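Side-chain contact in spike protein S1 (Bat coronavirus HKU9, PDB 5GYQ), which probably attaches the virus to host cells by binding a receptor, the chain here being the putative receptor-binding domain of the spike: residues V136-A139 with A140-P144. Residues are numbered along the deposited sequence; the frame is centred on the assembly and turned at random.
Sequences VINA and AHYSP
The imidazole ring of His141 sits over the carbonyl of Ile137, whose O lies 4.0 Å from one ring plane, above the ring centre. The Tyr142 ring has His141 CB on one face, displaced toward the rim, while Asn138 approaches CD1 and CE1 obliquely. These groups gather at the C-terminal end region of helix 130-139, where i to i+4 bonding gives way to i to i+3 bonds, as in a 3-10 turn. Ala140 N still reaches Val136 O at 3.0 Å, and makes a weak second bond to Ile137 O. One residue later the spacing shortens: His141 N binds Asn138 O, and Tyr142 N binds Ala139 O at 3.0 Å. These two bonds span three residues instead of four.

Asn138 and Tyr142 are four residues apart. Asn138 CG is anti to its own backbone N (chi1 -177°), which brings the amide up to the tyrosine. OD1 comes to 3.8 Å from Tyr142 CE1, with amide and ring planes 56° apart. Asn138 O is closer still, 3.3 Å from Tyr142 CD1, again in an oblique approach; the same oxygen takes the hydrogen bond from His141 N.

The turn belongs to the putative receptor-binding domain, the S1 C-terminal domain. It leads from helix 130-139 toward strand 146-157 of the antiparallel five-stranded sheet. Val136 packs on Val20 and Ala116, and Ala140 on Ala114, so this side of the helix end rests on neighbouring loops. A glycan sugar lies about 7 Å from the Ser143 side chain. The methyl group of Ala140 presses on the backbone, its CB 3.3 Å from Ile137 O.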
loop_
_atom_site.group_PDB
_atom_site.type_symbol
_atom_site.label_atom_id
_atom_site.label_comp_id
_atom_site.label_asym_id
_atom_site.label_seq_id
_atom_site.Cartn_x
_atom_site.Cartn_y
_atom_site.Cartn_z
ATOM N N VAL A 136 6.211 -9.049 17.374
ATOM C CA VAL A 136 4.875 -8.753 16.847
ATOM C C VAL A 136 4.357 -9.919 15.994
ATOM O O VAL A 136 3.221 -10.408 16.165
ATOM C CB VAL A 136 4.873 -7.452 16.010
ATOM C CG1 VAL A 136 3.524 -7.239 15.345
ATOM C CG2 VAL A 136 5.225 -6.252 16.892
ATOM N N ILE A 137 5.215 -10.374 15.087
ATOM C CA ILE A 137 4.893 -11.503 14.224
ATOM C C ILE A 137 4.605 -12.754 15.053
ATOM O O ILE A 137 3.655 -13.488 14.767
ATOM C CB ILE A 137 6.032 -11.774 13.219
ATOM C CG1 ILE A 137 6.151 -10.603 12.239
ATOM C CG2 ILE A 137 5.782 -13.072 12.464
ATOM C CD1 ILE A 137 7.336 -10.699 11.310
ATOM N N ASN A 138 5.409 -12.990 16.089
ATOM C CA ASN A 138 5.179 -14.135 16.968
ATOM C C ASN A 138 3.876 -14.008 17.755
ATOM O O ASN A 138 3.142 -14.986 17.914
ATOM C CB ASN A 138 6.348 -14.319 17.935
ATOM C CG ASN A 138 6.179 -15.539 18.823
ATOM O OD1 ASN A 138 5.878 -15.420 20.012
ATOM N ND2 ASN A 138 6.348 -16.720 18.243
ATOM N N ALA A 139 3.593 -12.808 18.249
ATOM C CA ALA A 139 2.384 -12.558 19.026
ATOM C C ALA A 139 1.134 -12.755 18.179
ATOM O O ALA A 139 0.087 -13.128 18.704
ATOM C CB ALA A 139 2.406 -11.156 19.615
ATOM N N ALA A 140 1.244 -12.503 16.876
ATOM C CA ALA A 140 0.116 -12.736 15.968
ATOM C C ALA A 140 -0.435 -14.170 16.050
ATOM O O ALA A 140 -1.621 -14.400 15.808
ATOM C CB ALA A 140 0.523 -12.417 14.533
ATOM N N HIS A 141 0.425 -15.127 16.389
ATOM C CA HIS A 141 0.027 -16.532 16.487
ATOM C C HIS A 141 -0.879 -16.812 17.682
ATOM O O HIS A 141 -1.608 -17.800 17.695
ATOM C CB HIS A 141 1.261 -17.433 16.578
ATOM C CG HIS A 141 2.127 -17.404 15.355
ATOM N ND1 HIS A 141 1.637 -17.127 14.101
ATOM C CD2 HIS A 141 3.457 -17.622 15.206
ATOM C CE1 HIS A 141 2.628 -17.173 13.223
ATOM N NE2 HIS A 141 3.739 -17.470 13.868
ATOM N N TYR A 142 -0.824 -15.944 18.688
ATOM C CA TYR A 142 -1.510 -16.195 19.949
ATOM C C TYR A 142 -2.558 -15.127 20.231
ATOM O O TYR A 142 -2.897 -14.849 21.382
ATOM C CB TYR A 142 -0.492 -16.271 21.088
ATOM C CG TYR A 142 0.634 -17.238 20.799
ATOM C CD1 TYR A 142 1.850 -16.791 20.299
ATOM C CD2 TYR A 142 0.472 -18.601 21.005
ATOM C CE1 TYR A 142 2.878 -17.674 20.024
ATOM C CE2 TYR A 142 1.492 -19.491 20.735
ATOM C CZ TYR A 142 2.692 -19.024 20.245
ATOM O OH TYR A 142 3.706 -19.914 19.974
ATOM N N SER A 143 -3.061 -14.532 19.157
ATOM C CA SER A 143 -4.119 -13.536 19.233
ATOM C C SER A 143 -5.154 -13.871 18.161
ATOM O O SER A 143 -4.845 -14.623 17.236
ATOM C CB SER A 143 -3.548 -12.128 19.043
ATOM O OG SER A 143 -2.937 -11.996 17.775
ATOM N N PRO A 144 -6.385 -13.339 18.287
ATOM C CA PRO A 144 -7.427 -13.646 17.300
ATOM C C PRO A 144 -6.970 -13.413 15.867
ATOM O O PRO A 144 -6.311 -12.411 15.586
ATOM C CB PRO A 144 -8.555 -12.676 17.664
ATOM C CG PRO A 144 -8.371 -12.410 19.106
ATOM C CD PRO A 144 -6.893 -12.475 19.370
#